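Local coordinates for sensor protein (Vibrio cholerae, PDB 3BY9) that binds the C4-dicarboxylate succinate as the sensor domain of DctB, a membrane histidine kinase that probably passes phosphate from ATP to a histidine, at residues 11-16 against 221-226; 37-42 against 136-141; 44-49 against 83-88. All coordinates share one frame; numbering follows the deposited sequence. Where two conformers were deposited one is given.

Contact 1 (11-16 against 221-226); sequences EHQSQL and AEQSEW
The N-terminal helix 5-27 runs past strand 223-226, an outermost strand of the four-stranded antiparallel sheet, and Gln13 reaches across to Glu222 and Gln223. The approach is open, with no direct hydrogen bond between the two segments. The nearest atoms are Gln13 NE2 and Glu222 OE2, 3.7 Å apart. Two waters do the joining. Gln13 NE2 donates to water 1 at 2.9 Å, and Gln223 NE2 donates to the same water at 2.9 Å. This lets two amide N-H groups face each other through a shared acceptor. Gln13 NE2 also donates to water 2 at 3.1 Å, and that water donates to Glu222 OE2 at 2.9 Å. Glu222 was modelled in two conformers, so this second bridge is described for one of them and is less certain.

The chain of Gln13 bends at chi2 (-58°), which swings its amide off the helix toward the strand. Glu222 instead stretches out beyond CG. The two side chains cross at about a right angle, with amide and carboxylate planes 52° apart. The other end of the amide is taken up in the sheet: Gln13 OE1 accepts a hydrogen bond from Arg243 NH2 on strand 238-245. That strand is the sheet neighbour of 223-226, to which it is bonded through the backbones of Ser224 and Val240 and of Trp226 and Tyr238. The helix packs on the sheet through His12, next to Gln13 in the chain, which touches Ser241, Val254 and Ser256, and through Leu16, about a turn later, which touches Ser241 and Arg243.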
ATOM      1  N   GLU A  11      13.816  18.570  14.333  1.00 13.00           N
ATOM      2  CA  GLU A  11      12.732  18.956  13.412  1.00 11.84           C
ATOM      3  C   GLU A  11      12.256  17.725  12.647  1.00 13.68           C
ATOM      4  O   GLU A  11      11.064  17.557  12.401  1.00 14.35           O
ATOM      5  CB  GLU A  11      13.227  20.021  12.421  1.00 16.09           C
ATOM      6  CG  GLU A  11      12.195  20.409  11.330  1.00 16.27           C
ATOM      7  CD  GLU A  11      10.815  20.866  11.870  1.00 25.72           C
ATOM      8  OE1 GLU A  11      10.639  21.201  13.066  1.00 26.33           O
ATOM      9  OE2 GLU A  11       9.868  20.904  11.056  1.00 32.25           O
ATOM     10  N   HIS A  12      13.183  16.851  12.287  1.00 10.55           N
ATOM     11  CA  HIS A  12      12.786  15.625  11.595  1.00 10.10           C
ATOM     12  C   HIS A  12      11.787  14.860  12.462  1.00 13.00           C
ATOM     13  O   HIS A  12      10.826  14.270  11.951  1.00 11.20           O
ATOM     14  CB  HIS A  12      13.980  14.711  11.411  1.00 11.35           C
ATOM     15  CG  HIS A  12      14.774  14.918  10.163  1.00 11.19           C
ATOM     16  ND1 HIS A  12      14.574  15.948   9.248  1.00 14.16           N
ATOM     17  CD2 HIS A  12      15.789  14.172   9.670  1.00  6.76           C
ATOM     18  CE1 HIS A  12      15.439  15.803   8.254  1.00  7.27           C
ATOM     19  NE2 HIS A  12      16.176  14.735   8.486  1.00 15.95           N
ATOM     20  N   GLN A  13      12.049  14.782  13.771  1.00 12.68           N
ATOM     21  CA  GLN A  13      11.135  14.049  14.647  1.00 13.52           C
ATOM     22  C   GLN A  13       9.736  14.647  14.601  1.00 12.29           C
ATOM     23  O   GLN A  13       8.743  13.928  14.621  1.00 12.74           O
ATOM     24  CB  GLN A  13      11.653  14.015  16.097  1.00  9.96           C
ATOM     25  CG  GLN A  13      12.833  13.048  16.290  1.00 13.24           C
ATOM     26  CD  GLN A  13      12.458  11.630  15.898  1.00 14.08           C
ATOM     27  OE1 GLN A  13      11.530  11.062  16.465  1.00 14.68           O
ATOM     28  NE2 GLN A  13      13.165  11.056  14.930  1.00 12.85           N
ATOM     29  N   SER A  14       9.647  15.973  14.524  0.50 11.41           N
ATOM     30  CA  SER A  14       8.343  16.612  14.461  0.50 11.95           C
ATOM     31  C   SER A  14       7.677  16.365  13.107  0.50 13.26           C
ATOM     32  O   SER A  14       6.450  16.189  13.019  0.50 14.27           O
ATOM     33  CB  SER A  14       8.492  18.104  14.724  0.50 13.74           C
ATOM     34  OG  SER A  14       8.788  18.321  16.095  0.50 11.62           O
ATOM     35  N   GLN A  15       8.472  16.382  12.041  1.00 11.90           N
ATOM     36  CA  GLN A  15       7.910  16.104  10.719  1.00 12.18           C
ATOM     37  C   GLN A  15       7.376  14.695  10.674  1.00 13.67           C
ATOM     38  O   GLN A  15       6.296  14.467  10.115  1.00 13.17           O
ATOM     39  CB  GLN A  15       8.958  16.246   9.632  1.00 12.09           C
ATOM     40  CG  GLN A  15       9.436  17.687   9.458  1.00 12.48           C
ATOM     41  CD  GLN A  15      10.475  17.742   8.357  1.00 14.68           C
ATOM     42  OE1 GLN A  15      10.147  17.748   7.156  1.00 17.61           O
ATOM     43  NE2 GLN A  15      11.719  17.733   8.747  1.00 12.30           N
ATOM     44  N   LEU A  16       8.135  13.748  11.241  1.00 11.04           N
ATOM     45  CA  LEU A  16       7.684  12.353  11.223  1.00 10.60           C
ATOM     46  C   LEU A  16       6.408  12.205  12.070  1.00 13.96           C
ATOM     47  O   LEU A  16       5.488  11.429  11.729  1.00 13.41           O
ATOM     48  CB  LEU A  16       8.799  11.396  11.758  1.00  9.45           C
ATOM     49  CG  LEU A  16      10.035  11.275  10.832  1.00 11.13           C
ATOM     50  CD1 LEU A  16      11.232  10.565  11.472  1.00  9.91           C
ATOM     51  CD2 LEU A  16       9.568  10.507   9.563  1.00 12.86           C
ATOM     52  N   ALA A 221      18.789   2.356  11.153  1.00 14.29           N
ATOM     53  CA  ALA A 221      18.907   3.387  12.202  1.00 13.40           C
ATOM     54  C   ALA A 221      17.853   4.438  12.203  1.00 16.23           C
ATOM     55  O   ALA A 221      17.403   4.874  11.124  1.00 14.89           O
ATOM     56  CB  ALA A 221      20.257   4.081  12.122  1.00 15.23           C
ATOM     57  N   GLU A 222      17.460   4.887  13.387  0.50 13.67           N
ATOM     58  CA  GLU A 222      16.452   5.922  13.437  0.50 14.40           C
ATOM     59  C   GLU A 222      17.037   7.214  12.848  0.50 14.22           C
ATOM     60  O   GLU A 222      16.338   7.963  12.169  0.50 12.81           O
ATOM     61  CB  GLU A 222      16.015   6.175  14.870  0.50 18.91           C
ATOM     62  CG  GLU A 222      14.679   6.878  14.958  0.50 23.06           C
ATOM     63  CD  GLU A 222      14.098   6.818  16.351  0.50 28.83           C
ATOM     64  OE1 GLU A 222      14.344   5.789  17.035  0.50 28.79           O
ATOM     65  OE2 GLU A 222      13.396   7.789  16.749  0.50 25.77           O
ATOM     66  N   GLN A 223      18.314   7.476  13.127  1.00 12.18           N
ATOM     67  CA  GLN A 223      18.963   8.693  12.606  1.00 12.04           C
ATOM     68  C   GLN A 223      20.237   8.251  11.926  1.00 11.45           C
ATOM     69  O   GLN A 223      21.106   7.622  12.547  1.00 12.26           O
ATOM     70  CB  GLN A 223      19.248   9.677  13.745  1.00 11.53           C
ATOM     71  CG  GLN A 223      17.963  10.164  14.420  1.00 12.30           C
ATOM     72  CD  GLN A 223      18.216  10.935  15.706  1.00 13.56           C
ATOM     73  OE1 GLN A 223      19.190  10.656  16.419  1.00 17.17           O
ATOM     74  NE2 GLN A 223      17.343  11.914  16.025  1.00 12.82           N
ATOM     75  N   SER A 224      20.362   8.551  10.625  1.00 10.39           N
ATOM     76  CA  SER A 224      21.549   8.096   9.894  1.00 10.79           C
ATOM     77  C   SER A 224      21.892   9.054   8.772  1.00 12.73           C
ATOM     78  O   SER A 224      21.400  10.179   8.777  1.00 13.84           O
ATOM     79  CB  SER A 224      21.273   6.712   9.291  1.00 17.80           C
ATOM     80  OG  SER A 224      22.490   6.129   8.880  1.00 23.92           O
ATOM     81  N   GLU A 225      22.783   8.618   7.873  1.00 13.68           N
ATOM     82  CA  GLU A 225      23.149   9.426   6.687  1.00 15.46           C
ATOM     83  C   GLU A 225      23.213   8.469   5.542  1.00 15.66           C
ATOM     84  O   GLU A 225      23.649   7.322   5.720  1.00 15.68           O
ATOM     85  CB  GLU A 225      24.521  10.115   6.825  1.00 15.94           C
ATOM     86  CG  GLU A 225      24.558  11.175   7.909  1.00 15.88           C
ATOM     87  CD  GLU A 225      25.837  11.988   7.903  1.00 20.93           C
ATOM     88  OE1 GLU A 225      26.711  11.703   7.062  1.00 21.77           O
ATOM     89  OE2 GLU A 225      25.960  12.895   8.749  1.00 20.72           O
ATOM     90  N   TRP A 226      22.758   8.923   4.380  1.00 11.52           N
ATOM     91  CA  TRP A 226      22.786   8.116   3.156  1.00  9.88           C
ATOM     92  C   TRP A 226      23.794   8.819   2.254  1.00 13.88           C
ATOM     93  O   TRP A 226      23.687  10.016   2.039  1.00 16.24           O
ATOM     94  CB  TRP A 226      21.430   8.117   2.472  1.00 14.20           C
ATOM     95  CG  TRP A 226      20.383   7.290   3.185  1.00 15.83           C
ATOM     96  CD1 TRP A 226      20.499   6.664   4.407  1.00 18.46           C
ATOM     97  CD2 TRP A 226      19.042   7.052   2.734  1.00 13.16           C
ATOM     98  NE1 TRP A 226      19.292   6.055   4.741  1.00 14.30           N
ATOM     99  CE2 TRP A 226      18.390   6.280   3.737  1.00 15.61           C
ATOM    100  CE3 TRP A 226      18.326   7.426   1.581  1.00 14.19           C
ATOM    101  CZ2 TRP A 226      17.049   5.871   3.621  1.00 15.54           C
ATOM    102  CZ3 TRP A 226      16.966   7.027   1.467  1.00 12.86           C
ATOM    103  CH2 TRP A 226      16.354   6.253   2.494  1.00 14.54           C
TER
HETATM  104  O   HOH W   1      15.417  12.681  13.936  1.00 11.70           O
HETATM  105  O   HOH W   2      11.772   8.367  14.469  1.00 18.54           O

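Contact 2 (37-42 against 136-141); sequences ISKDKE and VIYAAE. With CA (calcium ion), chain C.
Val136 packs against Ser38 where strand 128-138 runs into its beta hairpin with strand 141-150, closed by a type I' turn from Tyr138 to Glu141. This is the tight part. Both methyls of Val136 close on the carbonyl oxygen of Ser38, with CG1 3.2 Å and CG2 3.5 Å from Ser38 O. That oxygen is buried with no hydrogen-bond partner in the model. Leu77 also touches Val136.

Away from this packing the contact turns polar. Water 3 donates to Ser38 OG, which is also bonded to His35 O, and accepts a longer bond of 3.3 Å from Ile137 N. Further out, the exposed Lys39 lays its chain alongside the carbonyl of Ile137. Bends at chi3 (58°) and chi4 (59°) curl the amine back, and Lys39 NZ donates to Ile137 O at 2.8 Å. The C=O...N angle is 150°, and the amine is tilted 16° from the carbonyl plane. It also lies near the Tyr138 ring.

Next in the chain, Asp40 stands at the N-cap of helix 41-48 but makes no capping bond. Its OD2 meets Tyr62 OH. Calcium is bound by Leu36 O, waters 4 and 5, and Asp40 OD1 at 2.3 Å.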
ATOM      1  N   ILE A  37     -19.164  -3.753   5.908  1.00  7.86           N
ATOM      2  CA  ILE A  37     -20.089  -4.262   4.909  1.00  6.69           C
ATOM      3  C   ILE A  37     -20.028  -5.744   4.695  1.00  8.32           C
ATOM      4  O   ILE A  37     -20.879  -6.300   3.983  1.00  8.80           O
ATOM      5  CB  ILE A  37     -19.902  -3.580   3.505  1.00  6.94           C
ATOM      6  CG1 ILE A  37     -18.488  -3.849   2.930  1.00  7.99           C
ATOM      7  CG2 ILE A  37     -20.053  -2.032   3.644  1.00  9.36           C
ATOM      8  CD1 ILE A  37     -18.311  -3.357   1.471  1.00  9.97           C
ATOM      9  N   SER A  38     -19.073  -6.396   5.342  1.00  7.42           N
ATOM     10  CA  SER A  38     -18.823  -7.809   5.058  1.00  9.15           C
ATOM     11  C   SER A  38     -20.002  -8.741   5.163  1.00  7.66           C
ATOM     12  O   SER A  38     -20.159  -9.644   4.312  1.00  9.05           O
ATOM     13  CB  SER A  38     -17.678  -8.333   5.943  1.00  8.20           C
ATOM     14  OG  SER A  38     -18.031  -8.330   7.316  1.00  7.34           O
ATOM     15  N   LYS A  39     -20.837  -8.548   6.182  1.00  6.62           N
ATOM     16  CA  LYS A  39     -21.984  -9.477   6.347  1.00  5.82           C
ATOM     17  C   LYS A  39     -23.281  -8.932   5.736  1.00  8.62           C
ATOM     18  O   LYS A  39     -24.356  -9.529   5.883  1.00  9.52           O
ATOM     19  CB  LYS A  39     -22.219  -9.764   7.853  1.00  8.13           C
ATOM     20  CG  LYS A  39     -21.188 -10.764   8.391  1.00 10.13           C
ATOM     21  CD  LYS A  39     -21.436 -11.182   9.847  1.00 11.05           C
ATOM     22  CE  LYS A  39     -22.813 -11.821  10.094  1.00 10.71           C
ATOM     23  NZ  LYS A  39     -23.084 -13.054   9.285  1.00 12.91           N
ATOM     24  N   ASP A  40     -23.176  -7.809   5.044  1.00  7.16           N
ATOM     25  CA  ASP A  40     -24.371  -7.206   4.468  1.00  5.54           C
ATOM     26  C   ASP A  40     -25.062  -8.159   3.512  1.00  8.90           C
ATOM     27  O   ASP A  40     -24.397  -8.865   2.722  1.00  7.10           O
ATOM     28  CB  ASP A  40     -24.018  -5.913   3.706  1.00  6.70           C
ATOM     29  CG  ASP A  40     -23.575  -4.797   4.644  1.00  7.62           C
ATOM     30  OD1 ASP A  40     -23.465  -5.068   5.868  1.00  8.64           O
ATOM     31  OD2 ASP A  40     -23.366  -3.655   4.159  1.00 11.01           O
ATOM     32  N   LYS A  41     -26.402  -8.127   3.515  1.00  7.77           N
ATOM     33  CA  LYS A  41     -27.159  -9.037   2.648  1.00  8.24           C
ATOM     34  C   LYS A  41     -26.690  -9.094   1.181  1.00  8.98           C
ATOM     35  O   LYS A  41     -26.590 -10.162   0.603  1.00  8.68           O
ATOM     36  CB  LYS A  41     -28.646  -8.668   2.716  1.00  9.62           C
ATOM     37  CG  LYS A  41     -29.559  -9.513   1.770  1.00  7.45           C
ATOM     38  CD  LYS A  41     -31.041  -9.211   2.110  1.00 10.96           C
ATOM     39  CE  LYS A  41     -32.033  -9.890   1.104  1.00 13.68           C
ATOM     40  NZ  LYS A  41     -31.947 -11.375   1.247  1.00 13.87           N
ATOM     41  N   GLU A  42     -26.420  -7.931   0.585  1.00  8.53           N
ATOM     42  CA  GLU A  42     -25.997  -7.897  -0.807  1.00  8.04           C
ATOM     43  C   GLU A  42     -24.745  -8.735  -1.065  1.00  9.35           C
ATOM     44  O   GLU A  42     -24.612  -9.363  -2.123  1.00  9.38           O
ATOM     45  CB  GLU A  42     -25.694  -6.458  -1.269  1.00  9.65           C
ATOM     46  CG  GLU A  42     -26.915  -5.452  -1.252  1.00  7.73           C
ATOM     47  CD  GLU A  42     -27.263  -4.828   0.117  1.00  8.85           C
ATOM     48  OE1 GLU A  42     -26.844  -5.344   1.169  1.00 10.43           O
ATOM     49  OE2 GLU A  42     -28.009  -3.822   0.127  1.00 12.44           O
ATOM     50  N   VAL A 136     -15.912 -12.776   4.609  1.00  5.97           N
ATOM     51  CA  VAL A 136     -17.376 -12.690   4.669  1.00  8.40           C
ATOM     52  C   VAL A 136     -17.797 -14.001   5.331  1.00  9.89           C
ATOM     53  O   VAL A 136     -17.519 -15.071   4.801  1.00 10.49           O
ATOM     54  CB  VAL A 136     -18.000 -12.605   3.290  1.00  7.33           C
ATOM     55  CG1 VAL A 136     -19.570 -12.621   3.422  1.00  7.52           C
ATOM     56  CG2 VAL A 136     -17.552 -11.274   2.606  1.00  7.34           C
ATOM     57  N   ILE A 137     -18.445 -13.888   6.494  1.00  7.95           N
ATOM     58  CA  ILE A 137     -18.818 -15.063   7.277  1.00  9.13           C
ATOM     59  C   ILE A 137     -20.348 -15.140   7.454  1.00 11.32           C
ATOM     60  O   ILE A 137     -20.974 -14.149   7.850  1.00 10.95           O
ATOM     61  CB  ILE A 137     -18.155 -14.937   8.668  1.00  7.76           C
ATOM     62  CG1 ILE A 137     -16.621 -14.996   8.512  1.00 10.23           C
ATOM     63  CG2 ILE A 137     -18.623 -16.114   9.580  1.00  8.98           C
ATOM     64  CD1 ILE A 137     -15.837 -14.656   9.856  1.00 11.11           C
ATOM     65  N   TYR A 138     -20.937 -16.293   7.129  1.00 10.01           N
ATOM     66  CA  TYR A 138     -22.379 -16.472   7.290  1.00  9.68           C
ATOM     67  C   TYR A 138     -22.598 -17.946   7.723  1.00 13.26           C
ATOM     68  O   TYR A 138     -22.023 -18.860   7.157  1.00 12.31           O
ATOM     69  CB  TYR A 138     -23.108 -16.214   5.956  1.00 11.61           C
ATOM     70  CG  TYR A 138     -24.597 -16.333   6.107  1.00  9.13           C
ATOM     71  CD1 TYR A 138     -25.323 -15.365   6.813  1.00 10.78           C
ATOM     72  CD2 TYR A 138     -25.268 -17.454   5.635  1.00 12.36           C
ATOM     73  CE1 TYR A 138     -26.703 -15.530   7.046  1.00 13.35           C
ATOM     74  CE2 TYR A 138     -26.627 -17.624   5.862  1.00 13.74           C
ATOM     75  CZ  TYR A 138     -27.325 -16.668   6.559  1.00 15.36           C
ATOM     76  OH  TYR A 138     -28.676 -16.847   6.760  1.00 17.56           O
ATOM     77  N   ALA A 139     -23.468 -18.136   8.709  1.00 13.16           N
ATOM     78  CA  ALA A 139     -23.764 -19.475   9.236  1.00 15.88           C
ATOM     79  C   ALA A 139     -22.459 -20.184   9.640  1.00 15.99           C
ATOM     80  O   ALA A 139     -22.272 -21.380   9.375  1.00 17.55           O
ATOM     81  CB  ALA A 139     -24.539 -20.297   8.226  1.00 15.83           C
ATOM     82  N   ALA A 140     -21.591 -19.398  10.261  1.00 13.07           N
ATOM     83  CA  ALA A 140     -20.281 -19.824  10.790  1.00 15.76           C
ATOM     84  C   ALA A 140     -19.290 -20.298   9.747  1.00 18.46           C
ATOM     85  O   ALA A 140     -18.292 -20.951  10.091  1.00 21.53           O
ATOM     86  CB  ALA A 140     -20.462 -20.941  11.852  1.00 20.49           C
ATOM     87  N   GLU A 141     -19.539 -19.962   8.491  1.00 12.32           N
ATOM     88  CA  GLU A 141     -18.657 -20.414   7.429  1.00 15.54           C
ATOM     89  C   GLU A 141     -18.040 -19.223   6.700  1.00 12.23           C
ATOM     90  O   GLU A 141     -18.730 -18.238   6.462  1.00 11.05           O
ATOM     91  CB  GLU A 141     -19.450 -21.203   6.395  1.00 19.16           C
ATOM     92  CG  GLU A 141     -20.133 -22.444   6.945  1.00 34.86           C
ATOM     93  CD  GLU A 141     -19.594 -23.707   6.303  1.00 47.44           C
ATOM     94  OE1 GLU A 141     -18.365 -23.924   6.382  1.00 50.66           O
ATOM     95  OE2 GLU A 141     -20.393 -24.477   5.717  1.00 51.46           O
TER
HETATM   96 CA    CA C   1     -22.722  -4.974   8.080  1.00  7.58          CA
HETATM   97  O   HOH W   3     -17.802 -11.136   8.125  1.00  9.76           O
HETATM   98  O   HOH W   4     -20.810  -6.474   8.414  1.00  7.60           O
HETATM   99  O   HOH W   5     -24.116  -2.895   8.171  1.00  7.98           O

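Contact 3 (44-49 against 83-88); sequences VDALLS and NTIASS
The flat group in this contact is the peptide between Ala46 and Leu47, and Ile85 CD1 lies over one face of it. The methyl sits almost directly above the carbonyl oxygen, with Ile85 CD1 3.6 Å from Ala46 O. From the other face, Ser49 N gives a weak hydrogen bond of 3.2 Å to Ala46 O as the helix ends.

The rest is apolar. Ile85 CD1 meets Leu47 CD2 at 3.7 Å, the two side chains crossing at about a right angle. It meets Ala46 CB more loosely, at 4.1 Å. All the close contacts between the two segments are made by Ile85 CD1. With chi1 at 65°, CG1 is held between the backbone N and the carbonyl carbon. The remainder of the chain is extended (chi2 167°) and carries CD1 across to the helix.

Ile85 and Ala86 form a classic beta bulge, both paired with Leu77 of strand 74-79. The contact joins helix 41-48 to 84-87, an outermost strand of the five-stranded antiparallel sheet. Leu77 touches both Ala46 and Leu47. Helix 53-70 closes in beside them, with Thr59 against Ala46 and Asn60 against Ala86.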
ATOM      1  N   VAL A  44     -23.482 -11.293   1.009  1.00  8.08           N
ATOM      2  CA  VAL A  44     -23.672 -12.708   1.293  1.00  7.35           C
ATOM      3  C   VAL A  44     -24.538 -13.344   0.212  1.00  8.77           C
ATOM      4  O   VAL A  44     -24.214 -14.447  -0.259  1.00  9.34           O
ATOM      5  CB  VAL A  44     -24.288 -12.956   2.675  1.00  6.99           C
ATOM      6  CG1 VAL A  44     -24.571 -14.485   2.896  1.00  8.05           C
ATOM      7  CG2 VAL A  44     -23.325 -12.414   3.756  1.00  8.79           C
ATOM      8  N   ASP A  45     -25.596 -12.657  -0.209  1.00  8.71           N
ATOM      9  CA  ASP A  45     -26.453 -13.241  -1.234  1.00  9.12           C
ATOM     10  C   ASP A  45     -25.695 -13.487  -2.552  1.00  8.81           C
ATOM     11  O   ASP A  45     -25.999 -14.457  -3.280  1.00 10.45           O
ATOM     12  CB  ASP A  45     -27.664 -12.342  -1.517  1.00 10.78           C
ATOM     13  CG  ASP A  45     -28.772 -12.432  -0.425  1.00 13.43           C
ATOM     14  OD1 ASP A  45     -29.773 -11.697  -0.561  1.00 15.43           O
ATOM     15  OD2 ASP A  45     -28.643 -13.221   0.521  1.00 13.69           O
ATOM     16  N   ALA A  46     -24.776 -12.592  -2.897  1.00  9.44           N
ATOM     17  CA  ALA A  46     -23.999 -12.818  -4.113  1.00 10.73           C
ATOM     18  C   ALA A  46     -23.126 -14.061  -3.993  1.00  8.00           C
ATOM     19  O   ALA A  46     -22.995 -14.855  -4.933  1.00 10.16           O
ATOM     20  CB  ALA A  46     -23.111 -11.578  -4.417  1.00  9.56           C
ATOM     21  N   LEU A  47     -22.484 -14.221  -2.840  1.00  9.54           N
ATOM     22  CA  LEU A  47     -21.598 -15.360  -2.661  1.00  9.67           C
ATOM     23  C   LEU A  47     -22.410 -16.649  -2.682  1.00 12.27           C
ATOM     24  O   LEU A  47     -21.918 -17.679  -3.115  1.00 11.32           O
ATOM     25  CB  LEU A  47     -20.810 -15.212  -1.354  1.00  8.64           C
ATOM     26  CG  LEU A  47     -19.726 -14.112  -1.443  1.00  8.10           C
ATOM     27  CD1 LEU A  47     -19.224 -13.796  -0.039  1.00 12.10           C
ATOM     28  CD2 LEU A  47     -18.551 -14.601  -2.272  1.00  7.01           C
ATOM     29  N   LEU A  48     -23.651 -16.581  -2.203  1.00 10.40           N
ATOM     30  CA  LEU A  48     -24.483 -17.797  -2.185  1.00 12.45           C
ATOM     31  C   LEU A  48     -25.079 -18.130  -3.567  1.00 16.66           C
ATOM     32  O   LEU A  48     -25.442 -19.292  -3.805  1.00 15.77           O
ATOM     33  CB  LEU A  48     -25.625 -17.615  -1.150  1.00 10.51           C
ATOM     34  CG  LEU A  48     -25.131 -17.605   0.332  1.00 11.94           C
ATOM     35  CD1 LEU A  48     -26.360 -17.285   1.270  1.00 14.32           C
ATOM     36  CD2 LEU A  48     -24.509 -18.944   0.723  1.00 16.16           C
ATOM     37  N   SER A  49     -25.184 -17.136  -4.467  1.00 10.25           N
ATOM     38  CA  SER A  49     -25.737 -17.360  -5.826  1.00 11.34           C
ATOM     39  C   SER A  49     -24.904 -16.593  -6.838  1.00  9.54           C
ATOM     40  O   SER A  49     -25.407 -15.680  -7.523  1.00 12.21           O
ATOM     41  CB  SER A  49     -27.183 -16.880  -5.914  1.00 16.09           C
ATOM     42  OG  SER A  49     -28.008 -17.590  -5.010  1.00 17.05           O
ATOM     43  N   ASN A  83     -11.977 -15.805  -6.962  1.00  7.67           N
ATOM     44  CA  ASN A  83     -12.506 -15.109  -8.160  1.00  8.38           C
ATOM     45  C   ASN A  83     -13.326 -13.877  -7.783  1.00  7.36           C
ATOM     46  O   ASN A  83     -14.192 -13.933  -6.910  1.00  7.64           O
ATOM     47  CB  ASN A  83     -13.438 -16.023  -8.953  1.00  8.20           C
ATOM     48  CG  ASN A  83     -12.777 -17.313  -9.328  1.00  9.98           C
ATOM     49  OD1 ASN A  83     -11.740 -17.327 -10.021  1.00 11.02           O
ATOM     50  ND2 ASN A  83     -13.377 -18.421  -8.881  1.00 12.29           N
ATOM     51  N   THR A  84     -13.079 -12.767  -8.464  1.00  8.20           N
ATOM     52  CA  THR A  84     -13.857 -11.580  -8.167  1.00  8.90           C
ATOM     53  C   THR A  84     -15.229 -11.773  -8.785  1.00  8.53           C
ATOM     54  O   THR A  84     -15.331 -12.002  -9.997  1.00 10.85           O
ATOM     55  CB  THR A  84     -13.186 -10.322  -8.758  1.00  5.16           C
ATOM     56  OG1 THR A  84     -11.907 -10.208  -8.160  1.00  9.49           O
ATOM     57  CG2 THR A  84     -14.019  -9.029  -8.355  1.00  9.19           C
ATOM     58  N   ILE A  85     -16.281 -11.694  -7.970  1.00  6.30           N
ATOM     59  CA  ILE A  85     -17.624 -11.906  -8.492  1.00  7.26           C
ATOM     60  C   ILE A  85     -18.472 -10.634  -8.562  1.00  8.83           C
ATOM     61  O   ILE A  85     -19.452 -10.623  -9.264  1.00  9.64           O
ATOM     62  CB  ILE A  85     -18.417 -12.983  -7.712  1.00 10.20           C
ATOM     63  CG1 ILE A  85     -18.668 -12.527  -6.259  1.00  7.78           C
ATOM     64  CG2 ILE A  85     -17.676 -14.332  -7.709  1.00  6.93           C
ATOM     65  CD1 ILE A  85     -19.742 -13.479  -5.618  1.00 11.63           C
ATOM     66  N   ALA A  86     -18.122  -9.589  -7.806  1.00  7.04           N
ATOM     67  CA  ALA A  86     -18.900  -8.338  -7.905  1.00  7.70           C
ATOM     68  C   ALA A  86     -17.916  -7.228  -7.560  1.00  6.89           C
ATOM     69  O   ALA A  86     -16.975  -7.434  -6.809  1.00  9.12           O
ATOM     70  CB  ALA A  86     -20.108  -8.347  -6.923  1.00  9.90           C
ATOM     71  N   SER A  87     -18.134  -6.033  -8.104  1.00  6.76           N
ATOM     72  CA  SER A  87     -17.133  -5.016  -7.861  1.00  8.74           C
ATOM     73  C   SER A  87     -17.652  -3.619  -8.192  1.00 10.42           C
ATOM     74  O   SER A  87     -18.459  -3.449  -9.094  1.00 10.33           O
ATOM     75  CB  SER A  87     -15.936  -5.293  -8.791  1.00 10.65           C
ATOM     76  OG  SER A  87     -14.913  -4.296  -8.621  1.00  9.60           O
ATOM     77  N   SER A  88     -17.170  -2.619  -7.469  1.00  7.71           N
ATOM     78  CA  SER A  88     -17.563  -1.244  -7.754  1.00  9.21           C
ATOM     79  C   SER A  88     -17.127  -0.812  -9.146  1.00 10.60           C
ATOM     80  O   SER A  88     -17.712   0.144  -9.705  1.00 11.42           O
ATOM     81  CB  SER A  88     -16.906  -0.317  -6.703  1.00  8.12           C
ATOM     82  OG  SER A  88     -15.484  -0.413  -6.806  1.00  8.95           O
TER

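Contact 1 is a surface contact joined by water. Contacts 2 and 3 are partly buried. Contact 1 belongs to the four-stranded sheet near the chain ends, and its centre is about 44 Å from that of contact 2, on the opposite side of the chain's centre. Contacts 2 and 3 have centres about 11 Å apart and share helix 41-48 and the five-stranded sheet. They touch directly: Val136 CG1 packs on Leu47 CD1, and the Tyr138 ring on Val44. Contact 2 mixes apolar packing with a lysine bond and lies beside calcium. Contact 3 has no hydrogen bond between its segments and relies on aliphatic packing.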